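Local coordinates for Pre-mRNA-splicing factor SAD1 (Saccharomyces cerevisiae, PDB 4MSX), which promotes assembly of newly synthesised U4 snRNA into the U4/U6 snRNP, is required for pre-mRNA splicing, and resembles a deubiquitinase but is catalytically inactive, at residues G185-A190 against D456-T461; T191-H196 against S438-Q443; R370-L375 against V409-K414; V398-E403 against F474-E479. One frame throughout, in Å; residues are numbered along the deposited sequence.

Interaction 1 (G185-A190 against D456-T461); sequences GFTNAA and DGINTT
A backbone-led contact joins Gly185 and Phe186, just ahead of helix 189-203, to the tight turn at Gly457 and Ile458 in the USP domain. Its one direct hydrogen bond runs from Phe186 N to Gly457 O (3.1 Å). Gly185 CA adds a C-H...O contact of 3.2 Å to Gly457 O. With no side chain, Gly185 leaves room for the Gly457 carbonyl and lets the two backbones come this close. A water accepts from Gly185 N and donates to Ile458 O, so this bridge continues the pairing beyond the direct bond.

Side chains close the edges. Ile458 places CG1 between its backbone N and carbonyl carbon (chi1 62°), while CG2 lies beside the N and rests 3.4 Å from Phe186 O. The same methyl meets Thr187 CG2 at 3.8 Å. At the start of the helix, whose N-cap is Asn188, Ala189 CB sits against Gly457 CA at 3.8 Å. Phe186 points its CB away from the turn, and its ring stacks on His196, while the backbones of Gly185 and Leu244 (strand 243-244) are hydrogen-bonded. Asp456 N to Asn459 O (2.9 Å) and Asn459 N to Asp456 O close a type II' turn with Gly457 at positive phi, the form typical of a two-residue beta-hairpin joining antiparallel strands 451-456 and 459-463.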
# COMPACT_ATOMS: atom_id res chain seq x y z
N GLY A 185 -2.62 -9.58 -1.97
CA GLY A 185 -3.83 -8.89 -1.60
C GLY A 185 -4.05 -8.88 -0.10
O GLY A 185 -3.16 -9.25 0.74
N PHE A 186 -5.26 -8.41 0.24
CA PHE A 186 -5.57 -7.98 1.58
C PHE A 186 -7.01 -8.39 1.87
O PHE A 186 -7.89 -8.33 0.97
CB PHE A 186 -5.51 -6.44 1.72
CG PHE A 186 -4.13 -5.84 1.49
CD1 PHE A 186 -3.70 -5.57 0.19
CD2 PHE A 186 -3.31 -5.53 2.56
CE1 PHE A 186 -2.45 -5.02 -0.06
CE2 PHE A 186 -2.02 -4.96 2.33
CZ PHE A 186 -1.62 -4.69 1.01
N THR A 187 -7.26 -8.75 3.13
CA THR A 187 -8.63 -9.00 3.56
C THR A 187 -9.39 -7.69 3.79
O THR A 187 -8.80 -6.61 3.95
CB THR A 187 -8.60 -9.90 4.84
OG1 THR A 187 -7.65 -9.38 5.77
CG2 THR A 187 -8.14 -11.33 4.46
N ASN A 188 -10.71 -7.80 3.84
CA ASN A 188 -11.59 -6.67 4.11
C ASN A 188 -11.45 -5.51 3.11
O ASN A 188 -11.44 -4.35 3.48
CB ASN A 188 -11.40 -6.13 5.52
CG ASN A 188 -12.71 -5.41 6.03
OD1 ASN A 188 -13.66 -5.31 5.27
ND2 ASN A 188 -12.70 -4.92 7.25
N ALA A 189 -11.36 -5.86 1.85
CA ALA A 189 -11.37 -4.83 0.80
C ALA A 189 -12.70 -4.08 0.82
O ALA A 189 -12.78 -2.93 0.34
CB ALA A 189 -11.17 -5.49 -0.56
N ALA A 190 -13.75 -4.73 1.35
CA ALA A 190 -15.08 -4.10 1.34
C ALA A 190 -14.94 -2.82 2.13
O ALA A 190 -15.59 -1.84 1.84
CB ALA A 190 -16.17 -5.04 2.00
N ASP A 456 -7.35 -7.81 -6.43
CA ASP A 456 -8.75 -7.41 -6.11
C ASP A 456 -9.12 -8.13 -4.80
O ASP A 456 -9.34 -9.34 -4.79
CB ASP A 456 -9.67 -7.79 -7.30
CG ASP A 456 -11.16 -7.53 -7.03
OD1 ASP A 456 -11.52 -7.01 -5.94
OD2 ASP A 456 -11.96 -7.84 -7.95
N GLY A 457 -9.08 -7.44 -3.67
CA GLY A 457 -9.26 -8.16 -2.39
C GLY A 457 -8.09 -9.12 -2.20
O GLY A 457 -6.94 -8.72 -2.39
N ILE A 458 -8.32 -10.38 -1.84
CA ILE A 458 -7.20 -11.30 -1.71
C ILE A 458 -6.86 -12.02 -3.01
O ILE A 458 -5.86 -12.74 -3.06
CB ILE A 458 -7.41 -12.39 -0.61
CG1 ILE A 458 -8.61 -13.27 -0.94
CG2 ILE A 458 -7.67 -11.75 0.71
CD1 ILE A 458 -8.57 -14.60 -0.18
N ASN A 459 -7.66 -11.81 -4.06
CA ASN A 459 -7.43 -12.46 -5.37
C ASN A 459 -6.42 -11.75 -6.25
O ASN A 459 -6.47 -10.53 -6.38
CB ASN A 459 -8.72 -12.52 -6.17
CG ASN A 459 -9.75 -13.37 -5.51
OD1 ASN A 459 -9.42 -14.45 -4.98
ND2 ASN A 459 -11.00 -12.89 -5.49
N THR A 460 -5.55 -12.53 -6.89
CA THR A 460 -4.63 -11.99 -7.87
C THR A 460 -4.80 -12.74 -9.19
O THR A 460 -4.98 -13.97 -9.21
CB THR A 460 -3.16 -12.08 -7.38
OG1 THR A 460 -2.71 -13.44 -7.43
CG2 THR A 460 -3.02 -11.54 -5.95
N THR A 461 -4.77 -12.00 -10.28
CA THR A 461 -5.02 -12.55 -11.61
C THR A 461 -4.06 -11.84 -12.56
O THR A 461 -3.87 -10.63 -12.45
CB THR A 461 -6.43 -12.19 -12.09
OG1 THR A 461 -7.39 -12.55 -11.10
CG2 THR A 461 -6.77 -12.90 -13.38
O HOH W 1 -2.78 -12.54 -2.17

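Interaction 2 (T191-H196 against S438-Q443); sequences TYDYAH and SHWITQ
Asp193, on the first turns of helix 189-203, reaches His439 and Trp440 on strand 438-446 with every atom of its side chain. CB lies 3.6 Å from Trp440 O, beside a water that donates to both Asp193 O and Trp440 O. CG sits between the backbone N and the carbonyl carbon (chi1 51°), which swings the carboxylate across to the strand while leaving OD1 near Tyr194 N; Asp193 CG itself lies 3.6 Å from Trp440 N. OD1 stands at the in-plane edge of the indole, 3.5 Å from Trp440 CD1, and accepts a weak bond from Tyr194 N. At the far tip, OD2 accepts from two protein donors. His439 ND1 comes to the anti lone pair of Asp193 OD2 at 2.7 Å, with carboxylate and imidazole planes only 23° apart; Trp440 N lies 2.9 Å from Asp193 OD2 and approaches 59° out of the carboxylate plane. Tyr194 CB, 3.9 Å from Trp440 CD1, packs beside this polar grip. Were an alanine here, His439 ND1 and Trp440 N would probably lose the acceptor they share, leaving the imidazole freer to turn.

His439 NE2 bonds to Asp456 OD1, so two aspartates hold the ring. In active USPs the nucleophilic cysteine lies near the start of what is probably the equivalent helix and faces a histidine; a carboxylate cannot act as that thiol, consistent with a pseudo-deubiquitinase.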
# COMPACT_ATOMS: atom_id res chain seq x y z
N THR A 191 -14.10 -2.83 3.15
CA THR A 191 -13.92 -1.62 3.95
C THR A 191 -12.66 -0.80 3.59
O THR A 191 -12.69 0.42 3.69
CB THR A 191 -13.87 -1.99 5.45
OG1 THR A 191 -15.06 -2.72 5.72
CG2 THR A 191 -13.78 -0.77 6.37
N TYR A 192 -11.56 -1.48 3.27
CA TYR A 192 -10.28 -0.78 3.20
C TYR A 192 -9.61 -0.81 1.79
O TYR A 192 -8.39 -0.51 1.66
CB TYR A 192 -9.33 -1.39 4.26
CG TYR A 192 -9.81 -1.03 5.69
CD1 TYR A 192 -9.87 0.30 6.11
CD2 TYR A 192 -10.24 -2.00 6.57
CE1 TYR A 192 -10.30 0.65 7.40
CE2 TYR A 192 -10.65 -1.66 7.92
CZ TYR A 192 -10.69 -0.34 8.31
OH TYR A 192 -11.14 0.00 9.61
N ASP A 193 -10.37 -1.13 0.74
CA ASP A 193 -9.75 -1.25 -0.59
C ASP A 193 -8.98 0.00 -1.02
O ASP A 193 -7.88 -0.12 -1.63
CB ASP A 193 -10.74 -1.62 -1.69
CG ASP A 193 -11.97 -0.71 -1.73
OD1 ASP A 193 -12.08 0.28 -0.93
OD2 ASP A 193 -12.84 -1.02 -2.57
N TYR A 194 -9.48 1.18 -0.67
CA TYR A 194 -8.76 2.42 -1.04
C TYR A 194 -7.37 2.49 -0.40
O TYR A 194 -6.42 3.02 -0.97
CB TYR A 194 -9.54 3.68 -0.67
CG TYR A 194 -9.74 3.83 0.82
CD1 TYR A 194 -8.78 4.47 1.60
CD2 TYR A 194 -10.84 3.26 1.45
CE1 TYR A 194 -8.94 4.60 2.96
CE2 TYR A 194 -10.98 3.33 2.85
CZ TYR A 194 -10.03 4.00 3.58
OH TYR A 194 -10.15 4.09 4.95
N ALA A 195 -7.26 1.99 0.82
CA ALA A 195 -5.98 1.98 1.50
C ALA A 195 -5.10 0.87 0.96
O ALA A 195 -3.88 1.05 0.87
CB ALA A 195 -6.19 1.74 3.07
N HIS A 196 -5.67 -0.29 0.64
CA HIS A 196 -4.82 -1.35 0.04
C HIS A 196 -4.14 -0.81 -1.23
O HIS A 196 -2.95 -1.03 -1.43
CB HIS A 196 -5.68 -2.56 -0.33
CG HIS A 196 -6.42 -3.11 0.84
ND1 HIS A 196 -7.58 -3.84 0.70
CD2 HIS A 196 -6.15 -3.04 2.16
CE1 HIS A 196 -8.00 -4.20 1.92
NE2 HIS A 196 -7.14 -3.73 2.82
N SER A 438 -18.32 2.80 -4.59
CA SER A 438 -17.00 2.60 -5.28
C SER A 438 -16.24 1.41 -4.70
O SER A 438 -16.19 1.25 -3.47
CB SER A 438 -16.16 3.85 -5.09
OG SER A 438 -16.71 4.98 -5.78
N HIS A 439 -15.62 0.60 -5.56
CA HIS A 439 -14.69 -0.44 -5.14
C HIS A 439 -13.40 -0.18 -5.93
O HIS A 439 -13.46 0.25 -7.10
CB HIS A 439 -15.28 -1.81 -5.46
CG HIS A 439 -14.34 -2.97 -5.26
ND1 HIS A 439 -13.58 -3.15 -4.11
CD2 HIS A 439 -14.05 -4.02 -6.08
CE1 HIS A 439 -12.85 -4.25 -4.24
NE2 HIS A 439 -13.12 -4.80 -5.42
N TRP A 440 -12.25 -0.45 -5.32
CA TRP A 440 -10.95 -0.05 -5.93
C TRP A 440 -10.11 -1.30 -6.10
O TRP A 440 -9.99 -2.11 -5.16
CB TRP A 440 -10.24 0.97 -5.01
CG TRP A 440 -11.08 2.20 -4.77
CD1 TRP A 440 -11.82 2.54 -3.64
CD2 TRP A 440 -11.27 3.26 -5.71
NE1 TRP A 440 -12.45 3.76 -3.86
CE2 TRP A 440 -12.14 4.20 -5.14
CE3 TRP A 440 -10.77 3.48 -7.01
CZ2 TRP A 440 -12.53 5.36 -5.80
CZ3 TRP A 440 -11.14 4.63 -7.68
CH2 TRP A 440 -12.02 5.57 -7.07
N ILE A 441 -9.52 -1.47 -7.27
CA ILE A 441 -8.61 -2.60 -7.44
C ILE A 441 -7.32 -2.10 -8.05
O ILE A 441 -7.26 -1.01 -8.63
CB ILE A 441 -9.23 -3.70 -8.30
CG1 ILE A 441 -9.42 -3.18 -9.72
CG2 ILE A 441 -10.61 -4.16 -7.70
CD1 ILE A 441 -9.99 -4.23 -10.65
N THR A 442 -6.25 -2.87 -7.86
CA THR A 442 -4.91 -2.33 -8.15
C THR A 442 -4.23 -3.29 -9.09
O THR A 442 -4.19 -4.49 -8.82
CB THR A 442 -4.08 -2.20 -6.84
OG1 THR A 442 -4.86 -1.44 -5.91
CG2 THR A 442 -2.69 -1.49 -7.06
N GLN A 443 -3.68 -2.76 -10.19
CA GLN A 443 -2.92 -3.59 -11.12
C GLN A 443 -1.48 -3.14 -11.05
O GLN A 443 -1.20 -1.93 -11.10
CB GLN A 443 -3.43 -3.35 -12.56
CG GLN A 443 -4.89 -3.76 -12.65
CD GLN A 443 -5.56 -3.34 -13.96
OE1 GLN A 443 -5.15 -2.37 -14.63
NE2 GLN A 443 -6.65 -4.06 -14.31
O HOH W 2 -7.43 -1.98 -3.97
O HOH W 3 -14.35 1.58 -1.12
O HOH W 4 -15.55 -1.46 -1.68

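Interaction 3 (R370-L375 against V409-K414); sequences RLPQFL and VKYRLK
Within the mixed beta-sheet of the USP domain, Tyr411 and Val409 of strand 409-421 meet Leu371, Pro372 and Leu375, at and just before the start of strand 374-379. The two strands are not hydrogen-bonded to each other: strand 472-480 lies between them and runs antiparallel to both, so the contact is made by side chains reaching past it, one of them to a backbone carbonyl. Tyr411 does most of the work. With CG anti to its carbonyl carbon (chi1 -83°), the phenol extends over Lys480 toward segment 370-375, its tip coming down on the bend at Pro372.

Leu375 crosses the ring at about a right angle. Its CB touches Tyr411 CE2 at 3.7 Å, and its CD2 hangs over one face, 4.1 Å from the Tyr411 ring centroid, in a CH-pi contact displaced toward the rim. The reach of that methyl follows from a chi1 of -178°, which sets Leu375 CG anti to the backbone N. Nearer the phenol tip, Leu371 CB lies 3.4 Å from Tyr411 OH. Beyond it Leu371 CD1 packs on Val409 CG2 at 3.7 Å, the two side chains passing in opposite directions, so that an apolar patch adjoins the hydroxyl.

The intervening strand also fixes the loop, since Lys480 bonds to the backbone of Gln373 and its NZ to Leu371 O. Tyr411 OH donates to Pro372 O over 2.7 Å, lying 18° from the plane of that carbonyl, while the oxygen sits at the edge of the phenol ring, close to its plane.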
# COMPACT_ATOMS: atom_id res chain seq x y z
N ARG A 370 9.26 20.19 -13.66
CA ARG A 370 10.02 19.11 -13.03
C ARG A 370 9.30 17.81 -13.28
O ARG A 370 8.13 17.63 -12.90
CB ARG A 370 10.26 19.33 -11.54
CG ARG A 370 11.17 18.18 -10.91
CD ARG A 370 11.45 18.43 -9.43
NE ARG A 370 12.62 17.64 -9.02
CZ ARG A 370 12.59 16.43 -8.49
NH1 ARG A 370 11.42 15.84 -8.22
NH2 ARG A 370 13.75 15.82 -8.20
N LEU A 371 9.98 16.92 -13.97
CA LEU A 371 9.42 15.63 -14.29
C LEU A 371 10.07 14.63 -13.33
O LEU A 371 11.26 14.42 -13.38
CB LEU A 371 9.68 15.26 -15.75
CG LEU A 371 8.74 15.97 -16.74
CD1 LEU A 371 9.18 15.73 -18.16
CD2 LEU A 371 7.32 15.48 -16.55
N PRO A 372 9.27 14.07 -12.41
CA PRO A 372 9.84 13.19 -11.38
C PRO A 372 10.14 11.81 -11.90
O PRO A 372 9.61 11.43 -12.93
CB PRO A 372 8.70 13.12 -10.30
CG PRO A 372 7.43 13.36 -11.07
CD PRO A 372 7.82 14.31 -12.25
N GLN A 373 10.96 11.03 -11.17
CA GLN A 373 11.15 9.63 -11.51
C GLN A 373 9.77 8.91 -11.53
O GLN A 373 9.54 8.02 -12.36
CB GLN A 373 12.04 8.94 -10.44
CG GLN A 373 12.30 7.51 -10.78
CD GLN A 373 13.29 7.39 -11.97
OE1 GLN A 373 13.85 8.41 -12.44
NE2 GLN A 373 13.48 6.17 -12.47
N PHE A 374 8.89 9.23 -10.58
CA PHE A 374 7.53 8.61 -10.56
C PHE A 374 6.50 9.71 -10.74
O PHE A 374 6.37 10.57 -9.87
CB PHE A 374 7.28 7.87 -9.22
CG PHE A 374 8.21 6.75 -9.01
CD1 PHE A 374 7.97 5.53 -9.60
CD2 PHE A 374 9.41 6.95 -8.29
CE1 PHE A 374 8.87 4.46 -9.40
CE2 PHE A 374 10.35 5.91 -8.13
CZ PHE A 374 10.09 4.67 -8.69
N LEU A 375 5.81 9.68 -11.87
CA LEU A 375 4.79 10.68 -12.24
C LEU A 375 3.45 10.00 -12.03
O LEU A 375 3.16 8.96 -12.63
CB LEU A 375 5.01 11.05 -13.73
CG LEU A 375 4.10 12.12 -14.36
CD1 LEU A 375 4.13 13.41 -13.51
CD2 LEU A 375 4.57 12.40 -15.82
N VAL A 409 10.94 13.13 -22.77
CA VAL A 409 11.22 12.27 -21.61
C VAL A 409 10.29 11.08 -21.71
O VAL A 409 9.09 11.26 -21.86
CB VAL A 409 10.99 13.04 -20.31
CG1 VAL A 409 11.23 12.13 -19.09
CG2 VAL A 409 11.90 14.28 -20.28
N LYS A 410 10.83 9.87 -21.70
CA LYS A 410 9.99 8.69 -21.85
C LYS A 410 9.60 8.12 -20.46
O LYS A 410 10.44 8.08 -19.55
CB LYS A 410 10.73 7.61 -22.59
CG LYS A 410 10.83 7.88 -24.11
CD LYS A 410 11.80 6.90 -24.80
CE LYS A 410 12.21 7.41 -26.21
NZ LYS A 410 12.95 8.73 -26.21
N TYR A 411 8.38 7.60 -20.37
CA TYR A 411 7.85 6.97 -19.14
C TYR A 411 7.23 5.62 -19.49
O TYR A 411 6.69 5.46 -20.59
CB TYR A 411 6.73 7.87 -18.57
CG TYR A 411 7.26 9.00 -17.74
CD1 TYR A 411 7.56 10.25 -18.32
CD2 TYR A 411 7.45 8.84 -16.37
CE1 TYR A 411 8.05 11.28 -17.54
CE2 TYR A 411 7.93 9.85 -15.60
CZ TYR A 411 8.21 11.07 -16.17
OH TYR A 411 8.69 12.06 -15.37
N ARG A 412 7.23 4.67 -18.54
CA ARG A 412 6.52 3.42 -18.74
C ARG A 412 5.53 3.23 -17.56
O ARG A 412 5.90 3.55 -16.43
CB ARG A 412 7.52 2.26 -18.72
CG ARG A 412 8.33 2.25 -20.04
CD ARG A 412 8.97 0.91 -20.37
NE ARG A 412 9.66 1.02 -21.67
CZ ARG A 412 10.30 0.02 -22.27
NH1 ARG A 412 10.36 -1.19 -21.72
NH2 ARG A 412 10.89 0.24 -23.45
N LEU A 413 4.37 2.68 -17.85
CA LEU A 413 3.31 2.50 -16.84
C LEU A 413 3.71 1.39 -15.89
O LEU A 413 4.09 0.31 -16.34
CB LEU A 413 2.01 2.14 -17.54
CG LEU A 413 0.81 1.97 -16.60
CD1 LEU A 413 0.44 3.33 -15.91
CD2 LEU A 413 -0.35 1.44 -17.43
N LYS A 414 3.58 1.62 -14.58
CA LYS A 414 3.98 0.65 -13.57
C LYS A 414 2.82 0.23 -12.65
O LYS A 414 2.83 -0.85 -12.09
CB LYS A 414 5.09 1.24 -12.68
CG LYS A 414 6.46 1.47 -13.41
CD LYS A 414 7.21 0.15 -13.70
CE LYS A 414 7.54 -0.63 -12.41
NZ LYS A 414 8.42 0.11 -11.44

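Interaction 4 (V398-E403 against F474-E479); sequences VEFSSE and FIQVWE
Trp478, Phe400 and Gln476 carry this contact between the loop after strand 397-399 and the C-terminal strand 472-480. Gln476 extends from the strand to meet one face of the Phe400 ring. Its NE2 stands over the ring centre, 3.1 Å above the plane, and Gln476 NE2 comes within 3.2 Å of Phe400 CE2. Amide and ring are 89° apart, so the amide stands upright on the aromatic face rather than lying flat on it. Phe400 offers that face because its CG is tucked between the backbone N and the carbonyl carbon (chi1 57°), which turns the ring toward the strand. If a serine replaced Phe400, the amide of Gln476 would probably lose the surface it stands on and a gap would open beside Ile347.

The other end of the amide is fixed from within the strand. Trp478 NE1 donates to Gln476 OE1 over 2.8 Å; the oxygen lies near the indole plane, whereas the N-H arrives 44° above the plane of the amide. The six-membered part of the indole continues along the loop, with Trp478 CH2 at 3.5 Å from Ser401 O and Trp478 CZ3 at 3.7 Å from Ser402 O. It also reaches the backbone of Glu403, whose CA lies at the ring edge. Ile347 of helix 347-350 touches all three principal side chains, and Leu413 of strand 409-421 packs beside them.

In the deposited structure both ends of the Gln476 amide have polar partners: OE1 takes the Trp478 N-H and NE2 bonds to Asn416 OD1. NE2 over the ring centre is at most compatible with a weak N-H...pi contact.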
# COMPACT_ATOMS: atom_id res chain seq x y z
N VAL A 398 -10.56 6.27 -21.24
CA VAL A 398 -9.20 6.77 -21.38
C VAL A 398 -8.28 5.69 -21.96
O VAL A 398 -8.04 4.62 -21.34
CB VAL A 398 -8.59 7.30 -20.00
CG1 VAL A 398 -7.16 7.76 -20.22
CG2 VAL A 398 -9.42 8.41 -19.43
N GLU A 399 -7.76 5.98 -23.14
CA GLU A 399 -6.89 5.04 -23.86
C GLU A 399 -5.41 5.29 -23.58
O GLU A 399 -4.95 6.42 -23.66
CB GLU A 399 -7.21 5.13 -25.36
CG GLU A 399 -8.68 4.66 -25.52
CD GLU A 399 -9.33 4.97 -26.84
OE1 GLU A 399 -10.51 4.56 -26.97
OE2 GLU A 399 -8.70 5.61 -27.71
N PHE A 400 -4.68 4.23 -23.27
CA PHE A 400 -3.27 4.36 -23.00
C PHE A 400 -2.62 3.00 -23.29
O PHE A 400 -3.30 1.98 -23.28
CB PHE A 400 -3.02 4.76 -21.53
CG PHE A 400 -3.64 3.79 -20.52
CD1 PHE A 400 -2.94 2.67 -20.14
CD2 PHE A 400 -4.90 4.02 -20.00
CE1 PHE A 400 -3.49 1.76 -19.18
CE2 PHE A 400 -5.49 3.13 -19.06
CZ PHE A 400 -4.74 1.99 -18.66
N SER A 401 -1.33 3.02 -23.53
CA SER A 401 -0.55 1.79 -23.70
C SER A 401 0.47 1.79 -22.60
O SER A 401 0.25 2.41 -21.55
CB SER A 401 0.15 1.78 -25.08
OG SER A 401 1.14 2.81 -25.16
N SER A 402 1.60 1.13 -22.80
CA SER A 402 2.51 1.03 -21.66
C SER A 402 3.61 2.06 -21.70
O SER A 402 4.42 2.11 -20.79
CB SER A 402 3.03 -0.40 -21.50
OG SER A 402 2.14 -1.14 -20.64
N GLU A 403 3.60 2.92 -22.72
CA GLU A 403 4.65 3.93 -22.88
C GLU A 403 4.07 5.28 -23.22
O GLU A 403 3.02 5.39 -23.86
CB GLU A 403 5.56 3.57 -24.09
CG GLU A 403 6.26 2.24 -23.99
CD GLU A 403 7.18 1.98 -25.20
OE1 GLU A 403 8.39 1.74 -24.97
OE2 GLU A 403 6.69 2.04 -26.36
N PHE A 474 -8.27 5.31 -12.61
CA PHE A 474 -8.46 6.45 -11.71
C PHE A 474 -7.10 7.08 -11.35
O PHE A 474 -6.96 8.30 -11.37
CB PHE A 474 -9.15 5.96 -10.41
CG PHE A 474 -9.42 7.06 -9.41
CD1 PHE A 474 -10.34 8.07 -9.69
CD2 PHE A 474 -8.81 7.03 -8.16
CE1 PHE A 474 -10.60 9.07 -8.77
CE2 PHE A 474 -9.07 8.04 -7.22
CZ PHE A 474 -9.97 9.05 -7.50
N ILE A 475 -6.12 6.25 -10.95
CA ILE A 475 -4.78 6.72 -10.68
C ILE A 475 -3.76 5.84 -11.39
O ILE A 475 -3.92 4.62 -11.43
CB ILE A 475 -4.46 6.61 -9.13
CG1 ILE A 475 -5.00 7.83 -8.39
CG2 ILE A 475 -2.95 6.48 -8.88
CD1 ILE A 475 -5.03 7.58 -6.88
N GLN A 476 -2.71 6.44 -11.90
CA GLN A 476 -1.63 5.65 -12.52
C GLN A 476 -0.31 6.13 -12.03
O GLN A 476 -0.14 7.31 -11.77
CB GLN A 476 -1.59 5.82 -14.09
CG GLN A 476 -2.81 5.17 -14.73
CD GLN A 476 -2.83 5.36 -16.24
OE1 GLN A 476 -2.20 6.31 -16.77
NE2 GLN A 476 -3.50 4.44 -16.93
N VAL A 477 0.65 5.20 -12.02
CA VAL A 477 2.01 5.59 -11.64
C VAL A 477 2.88 5.24 -12.86
O VAL A 477 2.83 4.12 -13.32
CB VAL A 477 2.56 4.80 -10.43
CG1 VAL A 477 4.05 5.16 -10.17
CG2 VAL A 477 1.72 5.09 -9.14
N TRP A 478 3.58 6.24 -13.37
CA TRP A 478 4.48 6.08 -14.54
C TRP A 478 5.91 6.28 -14.07
O TRP A 478 6.17 7.17 -13.23
CB TRP A 478 4.14 7.13 -15.60
CG TRP A 478 2.82 6.89 -16.26
CD1 TRP A 478 1.58 7.18 -15.73
CD2 TRP A 478 2.58 6.26 -17.53
NE1 TRP A 478 0.60 6.79 -16.61
CE2 TRP A 478 1.19 6.26 -17.73
CE3 TRP A 478 3.42 5.77 -18.56
CZ2 TRP A 478 0.59 5.73 -18.90
CZ3 TRP A 478 2.83 5.25 -19.71
CH2 TRP A 478 1.43 5.23 -19.87
N GLU A 479 6.85 5.49 -14.62
CA GLU A 479 8.22 5.57 -14.15
C GLU A 479 9.13 6.02 -15.33
O GLU A 479 9.01 5.50 -16.45
CB GLU A 479 8.73 4.21 -13.67
CG GLU A 479 10.17 4.29 -13.19
CD GLU A 479 10.68 3.01 -12.48
OE1 GLU A 479 10.10 1.91 -12.71
OE2 GLU A 479 11.65 3.14 -11.69

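Overall arrangement
All four contacts lie in the USP domain, away from the zinc site, and form two pairs on one mixed sheet. Interactions 1 and 2 share helix 189-203, have centres about 8 Å apart and touch through Asp456 and His439. Interactions 3 and 4, about 10 Å apart between centres, meet along strands 409-421 and 472-480, where Lys414 and Glu479 form a salt bridge. Trp440 against Phe474 connects interactions 2 and 4. In sequence, 185-196 comes first and its partners, 438-443 and 456-461, come late, enclosing both segments of interaction 3; interaction 4 alternates with the other three. The contacts thus tie helix 189-203 to the mixed sheet, down to its last strand, 472-480.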